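Local coordinates for protein CarG (Serratia, PDB 4O7J) that probably confers intrinsic carbapenem resistance on its carbapenem-producing host and structurally resembles lysozyme inhibitors, at residues V116-D119 against P124-E127; T41-R46 against Y51-V56; R138-A143 against Y147-E152; N80-I85 against Y89-A94. All blocks are in the same frame, centred on the assembly; numbering follows the deposited sequence. Where two conformers were deposited one is given.

Contact 1. Residues V116-D119 against P124-E127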
loop_
_atom_site.group_PDB
_atom_site.type_symbol
_atom_site.label_atom_id
_atom_site.label_comp_id
_atom_site.label_asym_id
_atom_site.label_seq_id
_atom_site.Cartn_x
_atom_site.Cartn_y
_atom_site.Cartn_z
ATOM N N VAL A 116 6.975 -2.930 -17.952
ATOM C CA VAL A 116 6.188 -1.736 -18.319
ATOM C C VAL A 116 5.256 -2.014 -19.481
ATOM O O VAL A 116 5.681 -2.644 -20.467
ATOM C CB VAL A 116 7.114 -0.604 -18.726
ATOM C CG1 VAL A 116 6.340 0.703 -18.911
ATOM C CG2 VAL A 116 8.150 -0.423 -17.669
ATOM N N SER A 117 3.994 -1.594 -19.374
ATOM C CA SER A 117 2.970 -1.916 -20.403
ATOM C C SER A 117 2.353 -0.565 -20.755
ATOM O O SER A 117 1.480 -0.088 -20.084
ATOM C CB SER A 117 1.934 -2.922 -19.900
ATOM O OG SER A 117 2.491 -4.189 -19.509
ATOM N N ARG A 118 2.921 0.112 -21.757
ATOM C CA ARG A 118 2.640 1.542 -21.942
ATOM C C ARG A 118 1.405 1.733 -22.789
ATOM O O ARG A 118 1.274 1.061 -23.752
ATOM C CB ARG A 118 3.827 2.252 -22.595
ATOM C CG ARG A 118 3.803 3.778 -22.434
ATOM C CD ARG A 118 4.906 4.274 -21.531
ATOM N NE ARG A 118 4.415 5.346 -20.647
ATOM C CZ ARG A 118 5.043 5.748 -19.542
ATOM N NH1 ARG A 118 6.210 5.202 -19.180
ATOM N NH2 ARG A 118 4.508 6.707 -18.795
ATOM N N ASP A 119 0.507 2.640 -22.389
ATOM C CA ASP A 119 -0.740 2.980 -23.135
ATOM C C ASP A 119 -1.614 1.754 -23.514
ATOM O O ASP A 119 -2.342 1.769 -24.526
ATOM C CB ASP A 119 -0.409 3.867 -24.366
ATOM N N PRO A 124 -1.954 -2.681 -15.887
ATOM C CA PRO A 124 -1.051 -1.813 -15.087
ATOM C C PRO A 124 0.151 -1.376 -15.908
ATOM O O PRO A 124 0.779 -2.191 -16.588
ATOM C CB PRO A 124 -0.622 -2.713 -13.939
ATOM C CG PRO A 124 -1.678 -3.779 -13.880
ATOM C CD PRO A 124 -2.128 -4.012 -15.282
ATOM N N LEU A 125 0.432 -0.070 -15.858
ATOM C CA LEU A 125 1.552 0.501 -16.534
ATOM C C LEU A 125 2.856 -0.135 -16.032
ATOM O O LEU A 125 3.747 -0.509 -16.843
ATOM C CB LEU A 125 1.608 1.985 -16.263
ATOM C CG LEU A 125 2.804 2.719 -16.827
ATOM C CD1 LEU A 125 2.914 2.464 -18.317
ATOM C CD2 LEU A 125 2.663 4.183 -16.496
ATOM N N TYR A 126 2.943 -0.279 -14.701
ATOM C CA TYR A 126 4.131 -0.893 -14.047
ATOM C C TYR A 126 3.700 -2.055 -13.194
ATOM O O TYR A 126 2.828 -1.912 -12.294
ATOM C CB TYR A 126 4.849 0.103 -13.146
ATOM C CG TYR A 126 5.277 1.370 -13.833
ATOM C CD1 TYR A 126 6.198 1.369 -14.876
ATOM C CD2 TYR A 126 4.766 2.565 -13.437
ATOM C CE1 TYR A 126 6.612 2.544 -15.475
ATOM C CE2 TYR A 126 5.106 3.724 -14.078
ATOM C CZ TYR A 126 6.039 3.710 -15.093
ATOM O OH TYR A 126 6.423 4.876 -15.669
ATOM N N GLU A 127 4.264 -3.240 -13.474
ATOM C CA GLU A 127 3.928 -4.449 -12.703
ATOM C C GLU A 127 5.122 -5.408 -12.545
ATOM O O GLU A 127 6.095 -5.315 -13.265
ATOM C CB GLU A 127 2.733 -5.212 -13.320
ATOM C CG GLU A 127 3.185 -5.952 -14.544
ATOM C CD GLU A 127 2.066 -6.487 -15.454
ATOM O OE1 GLU A 127 0.858 -6.287 -15.167
ATOM O OE2 GLU A 127 2.472 -7.088 -16.486
HETATM O O HOH W 1 3.147 -3.898 -17.090
#
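L125 meets V116, S117 and R118 through one branched side chain, and the path of that chain accounts for much of the apolar packing. From CB the chain leaves with CG anti to the backbone N (chi1 176°), which places CG 3.7 Å above the Y126 ring plane, over its centre. Here the chain forks. CD1 turns toward the 116-119 segment: it lies 3.4 Å from S117 O, 3.9 Å from V116 CG1, and also touches R118 CA. CD2, the other branch, meets R118 NH2 at 3.9 Å, over one face of the guanidinium, which CD1 also approaches toward the rim.

The backbone evidence identifies the setting as the connection between the last two strands of the four-stranded antiparallel sheet, 107-116 and 126-135. V116 and Y126 form an antiparallel non-hydrogen-bonded pair with both side chains on one face, and V116 CG2 reaches the ring edge at Y126 CD1 close to the ring plane. Just beyond this pair, S117 N donates to L125 O at 2.8 Å with an N-H...O angle of 157°. A water that hydrogen-bonds to S117 OG donates to P124 O at 3.0 Å, giving the turn a second, solvent-mediated link. The guanidinium of R118 stands almost perpendicular to the Y126 ring, its plane turned by 85°. From the second subunit, N32 donates its ND2 to S117 O, while F29 of that subunit packs on P124.

Contact 2. Residues T41-R46 against Y51-V56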
loop_
_atom_site.group_PDB
_atom_site.type_symbol
_atom_site.label_atom_id
_atom_site.label_comp_id
_atom_site.label_asym_id
_atom_site.label_seq_id
_atom_site.Cartn_x
_atom_site.Cartn_y
_atom_site.Cartn_z
ATOM N N THR A 41 6.047 -2.380 -0.292
ATOM C CA THR A 41 5.204 -1.545 -1.165
ATOM C C THR A 41 6.154 -0.808 -2.151
ATOM O O THR A 41 7.188 -0.287 -1.730
ATOM C CB THR A 41 4.342 -0.568 -0.317
ATOM O OG1 THR A 41 3.682 -1.269 0.752
ATOM C CG2 THR A 41 3.229 0.075 -1.225
ATOM N N PHE A 42 5.837 -0.853 -3.456
ATOM C CA PHE A 42 6.657 -0.328 -4.555
ATOM C C PHE A 42 6.018 0.876 -5.204
ATOM O O PHE A 42 4.881 0.857 -5.582
ATOM C CB PHE A 42 6.919 -1.381 -5.604
ATOM C CG PHE A 42 7.694 -2.598 -5.099
ATOM C CD1 PHE A 42 7.003 -3.661 -4.563
ATOM C CD2 PHE A 42 9.055 -2.643 -5.189
ATOM C CE1 PHE A 42 7.650 -4.748 -4.047
ATOM C CE2 PHE A 42 9.746 -3.746 -4.714
ATOM C CZ PHE A 42 9.036 -4.776 -4.103
ATOM N N PHE A 43 6.806 1.941 -5.344
ATOM C CA PHE A 43 6.364 3.140 -5.991
ATOM C C PHE A 43 7.382 3.550 -7.029
ATOM O O PHE A 43 8.502 3.959 -6.643
ATOM C CB PHE A 43 6.187 4.301 -4.996
ATOM C CG PHE A 43 5.240 4.016 -3.876
ATOM C CD1 PHE A 43 5.679 3.421 -2.737
ATOM C CD2 PHE A 43 3.922 4.481 -3.911
ATOM C CE1 PHE A 43 4.840 3.198 -1.705
ATOM C CE2 PHE A 43 3.051 4.219 -2.871
ATOM C CZ PHE A 43 3.501 3.542 -1.772
ATOM N N ILE A 44 6.933 3.652 -8.277
ATOM C CA ILE A 44 7.800 3.966 -9.425
ATOM C C ILE A 44 7.728 5.476 -9.735
ATOM O O ILE A 44 6.628 6.069 -9.800
ATOM C CB ILE A 44 7.400 3.229 -10.654
ATOM C CG1 ILE A 44 7.547 1.712 -10.438
ATOM C CG2 ILE A 44 8.259 3.693 -11.837
ATOM C CD1 ILE A 44 8.940 1.263 -10.012
ATOM N N HIS A 45 8.866 6.074 -9.805
ATOM C CA HIS A 45 8.935 7.527 -9.981
ATOM C C HIS A 45 8.648 7.817 -11.484
ATOM O O HIS A 45 9.305 7.263 -12.359
ATOM C CB HIS A 45 10.325 7.949 -9.570
ATOM C CG HIS A 45 10.552 9.429 -9.509
ATOM N ND1 HIS A 45 11.667 9.973 -8.899
ATOM C CD2 HIS A 45 9.827 10.481 -9.958
ATOM C CE1 HIS A 45 11.609 11.292 -8.960
ATOM N NE2 HIS A 45 10.514 11.626 -9.614
ATOM N N ARG A 46 7.695 8.692 -11.767
ATOM C CA ARG A 46 7.358 9.038 -13.142
ATOM C C ARG A 46 8.069 10.290 -13.636
ATOM O O ARG A 46 8.388 11.166 -12.857
ATOM C CB ARG A 46 5.857 9.303 -13.274
ATOM C CG ARG A 46 4.965 8.134 -12.886
ATOM C CD ARG A 46 3.549 8.612 -12.585
ATOM N NE ARG A 46 3.072 9.400 -13.697
ATOM C CZ ARG A 46 2.511 8.915 -14.807
ATOM N NH1 ARG A 46 2.253 7.613 -14.948
ATOM N NH2 ARG A 46 2.176 9.767 -15.799
ATOM N N TYR A 51 4.350 9.616 -8.444
ATOM C CA TYR A 51 4.746 8.242 -8.152
ATOM C C TYR A 51 3.622 7.295 -8.496
ATOM O O TYR A 51 2.437 7.600 -8.274
ATOM C CB TYR A 51 5.161 8.078 -6.666
ATOM C CG TYR A 51 6.463 8.683 -6.397
ATOM C CD1 TYR A 51 6.583 10.048 -6.202
ATOM C CD2 TYR A 51 7.630 7.921 -6.399
ATOM C CE1 TYR A 51 7.816 10.639 -6.003
ATOM C CE2 TYR A 51 8.870 8.508 -6.212
ATOM C CZ TYR A 51 8.940 9.865 -5.984
ATOM O OH TYR A 51 10.176 10.452 -5.781
ATOM N N SER A 52 3.969 6.146 -9.061
ATOM C CA SER A 52 3.005 5.180 -9.504
ATOM C C SER A 52 3.097 3.920 -8.593
ATOM O O SER A 52 4.153 3.232 -8.539
ATOM C CB SER A 52 3.344 4.867 -10.932
ATOM O OG SER A 52 2.367 4.086 -11.612
ATOM N N ILE A 53 2.049 3.613 -7.875
ATOM C CA ILE A 53 2.065 2.483 -6.948
ATOM C C ILE A 53 1.859 1.189 -7.742
ATOM O O ILE A 53 0.928 1.066 -8.532
ATOM C CB ILE A 53 1.070 2.698 -5.768
ATOM C CG1 ILE A 53 1.223 1.567 -4.714
ATOM C CG2 ILE A 53 -0.382 2.752 -6.243
ATOM C CD1 ILE A 53 0.368 1.733 -3.459
ATOM N N MET A 54 2.753 0.226 -7.582
ATOM C CA MET A 54 2.672 -1.015 -8.254
ATOM C C MET A 54 1.681 -1.983 -7.551
ATOM O O MET A 54 1.707 -2.124 -6.350
ATOM C CB MET A 54 4.058 -1.691 -8.352
ATOM C CG MET A 54 5.055 -0.902 -9.145
ATOM S SD MET A 54 6.634 -1.777 -9.233
ATOM C CE MET A 54 6.186 -3.118 -10.339
ATOM N N PRO A 55 0.775 -2.631 -8.339
ATOM C CA PRO A 55 -0.057 -3.706 -7.805
ATOM C C PRO A 55 0.708 -4.972 -7.419
ATOM O O PRO A 55 1.871 -5.209 -7.881
ATOM C CB PRO A 55 -1.072 -3.977 -8.961
ATOM C CG PRO A 55 -0.323 -3.635 -10.197
ATOM C CD PRO A 55 0.617 -2.487 -9.803
ATOM N N VAL A 56 0.086 -5.729 -6.542
ATOM C CA VAL A 56 0.538 -7.078 -6.232
ATOM C C VAL A 56 -0.014 -7.922 -7.407
ATOM O O VAL A 56 -1.203 -7.826 -7.750
ATOM C CB VAL A 56 -0.001 -7.582 -4.894
ATOM C CG1 VAL A 56 0.322 -9.059 -4.699
ATOM C CG2 VAL A 56 0.617 -6.744 -3.748
HETATM O O HOH W 2 3.559 -2.260 -4.410
#
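H45 and Y51 supply the aromatic part of this contact, an offset stack with ring centroids 4.6 Å apart and planes inclined by 26°. The first torsion of H45 (chi1 -173°) turns CG away from the backbone N and brings the imidazole over the phenol, and Y51 OH sits 3.5 Å above the imidazole plane, toward its rim. ND1 of H45 is hydrogen-bonded to K21 O.

Backbone hydrogen bonds set the antiparallel register. I44 and S52 exchange a pair, I44 N to S52 O and S52 N to I44 O, and M54 N donates to F42 O at 3.0 Å, nearly straight at 172°. Water 2 extends this ladder, accepting from F42 N and donating to M54 O.

Apolar packing divides between the two faces. F43 CE2 touches I53 CD1 at 3.7 Å on the H45-Y51 face; on the I44-S52 face, M54 SD packs 3.8 Å from I44 CG1 and 3.7 Å from F42 CB. The same SD lies 5.3 Å from the F42 ring centroid, an oblique Met-aromatic contact.

This beta hairpin, 37-45 with 51-53, has strand 22-29 beside its first strand, while Y126 and W128 of strand 126-135 pack against M54.

Contact 3. Residues R138-A143 against Y147-E152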
loop_
_atom_site.group_PDB
_atom_site.type_symbol
_atom_site.label_atom_id
_atom_site.label_comp_id
_atom_site.label_asym_id
_atom_site.label_seq_id
_atom_site.Cartn_x
_atom_site.Cartn_y
_atom_site.Cartn_z
ATOM N N ARG A 138 15.006 -28.698 -1.621
ATOM C CA ARG A 138 14.909 -29.202 -0.308
ATOM C C ARG A 138 13.551 -28.769 0.246
ATOM O O ARG A 138 12.956 -27.796 -0.233
ATOM C CB ARG A 138 16.056 -28.555 0.455
ATOM C CG ARG A 138 16.281 -29.053 1.827
ATOM C CD ARG A 138 17.578 -28.478 2.393
ATOM N NE ARG A 138 18.024 -29.337 3.483
ATOM C CZ ARG A 138 18.655 -30.502 3.313
ATOM N NH1 ARG A 138 18.945 -30.954 2.091
ATOM N NH2 ARG A 138 19.004 -31.219 4.376
ATOM N N SER A 139 13.062 -29.548 1.198
ATOM C CA SER A 139 11.863 -29.214 1.940
ATOM C C SER A 139 12.253 -28.440 3.229
ATOM O O SER A 139 13.352 -28.638 3.785
ATOM C CB SER A 139 11.087 -30.481 2.237
ATOM O OG SER A 139 11.843 -31.258 3.143
ATOM N N TYR A 140 11.400 -27.494 3.640
ATOM C CA TYR A 140 11.745 -26.517 4.693
ATOM C C TYR A 140 10.558 -26.300 5.608
ATOM O O TYR A 140 9.414 -26.404 5.180
ATOM C CB TYR A 140 12.109 -25.133 4.093
ATOM C CG TYR A 140 13.343 -25.110 3.213
ATOM C CD1 TYR A 140 14.620 -25.135 3.771
ATOM C CD2 TYR A 140 13.232 -25.118 1.852
ATOM C CE1 TYR A 140 15.780 -25.083 2.974
ATOM C CE2 TYR A 140 14.359 -25.061 1.050
ATOM C CZ TYR A 140 15.622 -25.077 1.615
ATOM O OH TYR A 140 16.701 -25.041 0.790
ATOM N N GLN A 141 10.846 -25.922 6.827
ATOM C CA GLN A 141 9.848 -25.519 7.777
ATOM C C GLN A 141 9.289 -24.091 7.446
ATOM O O GLN A 141 8.099 -23.895 7.582
ATOM C CB GLN A 141 10.411 -25.502 9.175
ATOM C CG GLN A 141 9.430 -25.094 10.266
ATOM C CD GLN A 141 8.291 -26.048 10.392
ATOM O OE1 GLN A 141 8.534 -27.204 10.709
ATOM N NE2 GLN A 141 7.011 -25.587 10.156
ATOM N N SER A 142 10.164 -23.163 7.096
ATOM C CA SER A 142 9.769 -21.776 6.877
ATOM C C SER A 142 10.132 -21.394 5.468
ATOM O O SER A 142 11.193 -21.804 4.926
ATOM C CB SER A 142 10.487 -20.864 7.918
ATOM O OG SER A 142 9.962 -19.542 7.867
ATOM N N ALA A 143 9.216 -20.709 4.777
ATOM C CA ALA A 143 9.387 -20.430 3.337
ATOM C C ALA A 143 10.639 -19.629 3.031
ATOM O O ALA A 143 11.298 -19.888 2.028
ATOM C CB ALA A 143 8.151 -19.698 2.773
ATOM N N TYR A 147 15.252 -19.286 0.278
ATOM C CA TYR A 147 15.996 -18.194 -0.441
ATOM C C TYR A 147 17.495 -18.555 -0.476
ATOM O O TYR A 147 18.249 -18.021 -1.280
ATOM C CB TYR A 147 15.842 -16.824 0.234
ATOM C CG TYR A 147 14.486 -16.215 0.042
ATOM C CD1 TYR A 147 13.982 -16.015 -1.220
ATOM C CD2 TYR A 147 13.721 -15.829 1.092
ATOM C CE1 TYR A 147 12.731 -15.546 -1.431
ATOM C CE2 TYR A 147 12.481 -15.316 0.890
ATOM C CZ TYR A 147 11.983 -15.163 -0.389
ATOM O OH TYR A 147 10.754 -14.580 -0.550
ATOM N N GLN A 148 17.903 -19.479 0.363
ATOM C CA GLN A 148 19.307 -19.983 0.309
ATOM C C GLN A 148 19.609 -20.632 -1.047
ATOM O O GLN A 148 20.779 -20.742 -1.428
ATOM C CB GLN A 148 19.508 -20.979 1.452
ATOM C CG GLN A 148 19.177 -20.347 2.836
ATOM C CD GLN A 148 18.826 -21.269 4.031
ATOM O OE1 GLN A 148 18.399 -22.413 3.881
ATOM N NE2 GLN A 148 18.985 -20.710 5.247
ATOM N N GLU A 149 18.592 -21.101 -1.786
ATOM C CA GLU A 149 18.817 -21.711 -3.086
ATOM C C GLU A 149 18.801 -20.685 -4.248
ATOM O O GLU A 149 19.004 -21.060 -5.394
ATOM C CB GLU A 149 17.755 -22.790 -3.391
ATOM C CG GLU A 149 17.645 -23.831 -2.282
ATOM C CD GLU A 149 16.748 -25.051 -2.632
ATOM O OE1 GLU A 149 16.441 -25.257 -3.801
ATOM O OE2 GLU A 149 16.315 -25.760 -1.668
ATOM N N VAL A 150 18.498 -19.432 -3.979
ATOM C CA VAL A 150 18.356 -18.522 -5.099
ATOM C C VAL A 150 19.741 -18.193 -5.674
ATOM O O VAL A 150 20.693 -17.977 -4.947
ATOM C CB VAL A 150 17.563 -17.266 -4.811
ATOM C CG1 VAL A 150 16.135 -17.599 -4.520
ATOM C CG2 VAL A 150 18.192 -16.480 -3.716
ATOM N N ASP A 151 19.835 -18.214 -6.977
ATOM C CA ASP A 151 21.083 -17.776 -7.593
ATOM C C ASP A 151 20.838 -17.075 -8.890
ATOM O O ASP A 151 19.716 -17.011 -9.385
ATOM C CB ASP A 151 22.072 -18.958 -7.690
ATOM C CG ASP A 151 21.580 -20.093 -8.568
ATOM O OD1 ASP A 151 20.615 -19.920 -9.349
ATOM O OD2 ASP A 151 22.194 -21.197 -8.490
ATOM N N GLU A 152 21.942 -16.581 -9.499
ATOM C CA GLU A 152 21.877 -15.848 -10.737
ATOM C C GLU A 152 21.078 -16.579 -11.826
ATOM O O GLU A 152 20.228 -15.969 -12.567
ATOM C CB GLU A 152 23.321 -15.418 -11.161
ATOM C CG GLU A 152 24.486 -16.422 -10.957
ATOM C CD GLU A 152 24.716 -17.038 -9.544
ATOM O OE1 GLU A 152 24.450 -16.413 -8.476
ATOM O OE2 GLU A 152 25.229 -18.207 -9.510
#
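E149 OE2 is gripped by two donors of the 138-143 segment, Y140 OH at 2.6 Å and the backbone N of R138 at 3.2 Å. The two bonds use different sides of the oxygen: the amide comes in on the syn lone pair, the side of the other carboxylate oxygen, and the phenol on the anti lone pair. The hydrogen bond from R138 N is bent, with an N-H...O angle of 139°, and is the longer of the two. The carboxylate approaches the tyrosine at its edge, near the ring plane, although its own plane is turned 53° from that of the ring. E149 reaches this position with CG anti to its carbonyl carbon (chi1 -53°) and the chain extended beyond CG, a course that carries the carboxylate across the gap between the two backbones.

The remaining contacts are carbon-to-oxygen approaches: R138 CB lies 3.5 Å from E149 OE2, and Q148 OE1 comes within 3.8 Å of Y140 CE1. Both segments belong to the largely irregular chain between strand 126-135 and helix 152-155, with E149 at the end of a 3-10 segment that begins before Y147. Here the carboxylate bridges two parts of one loop.

The other oxygen, OE1, accepts from Q137 N, so both carboxylate oxygens accept hydrogen bonds. R138 NE remains 6.5 Å from E149 OE2, too far for a direct salt bridge; three neutral donors would be expected to favour the ionised carboxylate.

Contact 4. Residues N80-I85 against Y89-A94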
loop_
_atom_site.group_PDB
_atom_site.type_symbol
_atom_site.label_atom_id
_atom_site.label_comp_id
_atom_site.label_asym_id
_atom_site.label_seq_id
_atom_site.Cartn_x
_atom_site.Cartn_y
_atom_site.Cartn_z
ATOM N N ASN A 80 8.442 -12.669 0.727
ATOM C CA ASN A 80 8.886 -11.978 -0.470
ATOM C C ASN A 80 10.224 -11.363 -0.236
ATOM O O ASN A 80 10.480 -10.855 0.844
ATOM C CB ASN A 80 7.863 -10.886 -0.881
ATOM C CG ASN A 80 6.473 -11.414 -0.943
ATOM O OD1 ASN A 80 6.080 -12.017 -1.920
ATOM N ND2 ASN A 80 5.724 -11.205 0.110
ATOM N N ARG A 81 11.108 -11.410 -1.241
ATOM C CA ARG A 81 12.417 -10.857 -1.074
ATOM C C ARG A 81 12.928 -10.291 -2.390
ATOM O O ARG A 81 12.735 -10.881 -3.428
ATOM C CB ARG A 81 13.373 -11.909 -0.431
ATOM C CG ARG A 81 14.736 -11.377 -0.025
ATOM C CD ARG A 81 15.533 -12.336 0.878
ATOM N NE ARG A 81 14.846 -12.676 2.107
ATOM C CZ ARG A 81 15.285 -13.583 2.991
ATOM N NH1 ARG A 81 16.403 -14.249 2.773
ATOM N NH2 ARG A 81 14.557 -13.837 4.063
ATOM N N LEU A 82 13.578 -9.122 -2.304
ATOM C CA LEU A 82 14.190 -8.492 -3.438
ATOM C C LEU A 82 15.623 -8.865 -3.664
ATOM O O LEU A 82 16.448 -8.882 -2.708
ATOM C CB LEU A 82 14.018 -6.981 -3.281
ATOM C CG LEU A 82 13.887 -6.035 -4.433
ATOM C CD1 LEU A 82 12.746 -6.336 -5.383
ATOM C CD2 LEU A 82 13.857 -4.627 -3.833
ATOM N N PHE A 83 15.936 -9.196 -4.914
ATOM C CA PHE A 83 17.286 -9.499 -5.369
ATOM C C PHE A 83 17.640 -8.588 -6.531
ATOM O O PHE A 83 16.777 -8.064 -7.211
ATOM C CB PHE A 83 17.349 -10.940 -5.840
ATOM C CG PHE A 83 17.196 -11.919 -4.741
ATOM C CD1 PHE A 83 15.944 -12.292 -4.314
ATOM C CD2 PHE A 83 18.346 -12.457 -4.066
ATOM C CE1 PHE A 83 15.788 -13.187 -3.262
ATOM C CE2 PHE A 83 18.187 -13.356 -3.057
ATOM C CZ PHE A 83 16.899 -13.711 -2.627
ATOM N N LYS A 84 18.900 -8.489 -6.815
ATOM C CA LYS A 84 19.358 -7.688 -7.888
ATOM C C LYS A 84 20.505 -8.405 -8.649
ATOM O O LYS A 84 21.370 -8.947 -8.038
ATOM C CB LYS A 84 19.808 -6.343 -7.392
ATOM C CG LYS A 84 20.307 -5.459 -8.493
ATOM C CD LYS A 84 20.702 -4.109 -7.999
ATOM C CE LYS A 84 21.624 -4.215 -6.831
ATOM N NZ LYS A 84 21.604 -2.978 -5.998
ATOM N N ILE A 85 20.437 -8.399 -9.970
ATOM C CA ILE A 85 21.532 -8.891 -10.820
ATOM C C ILE A 85 21.887 -7.836 -11.826
ATOM O O ILE A 85 21.105 -7.449 -12.605
ATOM C CB ILE A 85 21.191 -10.149 -11.645
ATOM C CG1 ILE A 85 20.693 -11.287 -10.784
ATOM C CG2 ILE A 85 22.362 -10.560 -12.532
ATOM C CD1 ILE A 85 21.711 -11.900 -9.905
ATOM N N TYR A 89 16.347 -5.684 -11.051
ATOM C CA TYR A 89 15.767 -6.226 -9.838
ATOM C C TYR A 89 14.738 -7.297 -10.068
ATOM O O TYR A 89 14.029 -7.266 -11.079
ATOM C CB TYR A 89 15.095 -5.108 -9.049
ATOM C CG TYR A 89 16.085 -4.138 -8.393
ATOM C CD1 TYR A 89 16.607 -3.062 -9.083
ATOM C CD2 TYR A 89 16.434 -4.279 -7.098
ATOM C CE1 TYR A 89 17.523 -2.165 -8.466
ATOM C CE2 TYR A 89 17.317 -3.413 -6.475
ATOM C CZ TYR A 89 17.863 -2.345 -7.180
ATOM O OH TYR A 89 18.714 -1.522 -6.473
ATOM N N TYR A 90 14.669 -8.235 -9.116
ATOM C CA TYR A 90 13.762 -9.387 -9.182
ATOM C C TYR A 90 13.124 -9.574 -7.841
ATOM O O TYR A 90 13.784 -9.468 -6.797
ATOM C CB TYR A 90 14.504 -10.635 -9.512
ATOM C CG TYR A 90 15.295 -10.524 -10.770
ATOM C CD1 TYR A 90 14.698 -10.754 -12.022
ATOM C CD2 TYR A 90 16.605 -10.081 -10.746
ATOM C CE1 TYR A 90 15.423 -10.622 -13.171
ATOM C CE2 TYR A 90 17.328 -9.969 -11.918
ATOM C CZ TYR A 90 16.724 -10.222 -13.098
ATOM O OH TYR A 90 17.390 -10.077 -14.309
ATOM N N LEU A 91 11.838 -9.653 -7.861
ATOM C CA LEU A 91 11.072 -9.957 -6.669
ATOM C C LEU A 91 10.792 -11.458 -6.637
ATOM O O LEU A 91 10.283 -11.996 -7.620
ATOM C CB LEU A 91 9.792 -9.170 -6.699
ATOM C CG LEU A 91 8.918 -9.376 -5.451
ATOM C CD1 LEU A 91 9.590 -8.956 -4.133
ATOM C CD2 LEU A 91 7.637 -8.604 -5.674
ATOM N N VAL A 92 11.076 -12.108 -5.538
ATOM C CA VAL A 92 10.968 -13.542 -5.398
ATOM C C VAL A 92 10.078 -13.902 -4.234
ATOM O O VAL A 92 10.356 -13.551 -3.074
ATOM C CB VAL A 92 12.320 -14.198 -5.243
ATOM C CG1 VAL A 92 12.136 -15.735 -5.271
ATOM C CG2 VAL A 92 13.231 -13.751 -6.390
ATOM N N THR A 93 8.965 -14.552 -4.563
ATOM C CA THR A 93 7.997 -14.992 -3.566
ATOM C C THR A 93 8.321 -16.433 -3.233
ATOM O O THR A 93 8.339 -17.285 -4.136
ATOM C CB THR A 93 6.523 -14.829 -4.019
ATOM O OG1 THR A 93 6.256 -13.444 -4.255
ATOM C CG2 THR A 93 5.538 -15.327 -2.948
ATOM N N ALA A 94 8.572 -16.715 -1.951
ATOM C CA ALA A 94 8.692 -18.110 -1.492
ATOM C C ALA A 94 7.374 -18.517 -0.851
ATOM O O ALA A 94 6.857 -17.812 0.084
ATOM C CB ALA A 94 9.779 -18.200 -0.496
#
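A beta hairpin, strand 78-85 with strand 88-96, forms one side of the four-stranded antiparallel sheet, and N80-I85 against Y89-A94 is its body. R81 with V92 and F83 with Y90 are the hydrogen-bonded pairs, each joined by two backbone bonds. The straightest, F83 N to Y90 O, measures 2.9 Å with an N-H...O angle of 175°.

On the face of R81, F83, Y90 and V92 the main cross-strand side-chain contacts are apolar; the other face mixes apolar and polar ones. F83 CD1 meets V92 CG2 at 3.7 Å, and nearby I85 CG1 approaches Y90 CE2 at 3.8 Å, the two side chains crossing at about a right angle. L155 of helix 152-155 packs on F83, I85 and V92.

On the other face, L82 packs CG against Y89 CD2, while K84 runs alongside Y89. Its CD lies 3.8 Å from the Y89 ring centroid, 27° off the ring normal, a CH-pi contact. The bend at chi3 then turns the ammonium back, and NZ donates to Y89 OH at 3.3 Å. Farther along the same face, T93 OG1 donates to N80 OD1 at 2.7 Å, lying in the plane of the amide carbonyl at a C=O...O angle of 157°.

Contacts 2 and 4 are buried hairpins, one in each sheet, and meet through F42, whose ring touches L82 and L91. Their ladders of backbone bonds contrast with the single backbone bond of contact 1 and the carboxylate-centred bonds of contact 3, both only partly buried. Contacts 1 and 4 lie on the same four-stranded sheet: contact 4 is the body of the hairpin at one edge, contact 1 the end of the strand pair at the other. Contact 1 packs directly on contact 2, with Y126 against S52 and P55, and both face the second subunit; R46 and S52 bind D30 of that subunit. Contact 3, about 30 Å from contact 1 between centres, instead covers contact 4, where Y147 OH probably hydrogen-bonds to V92 O.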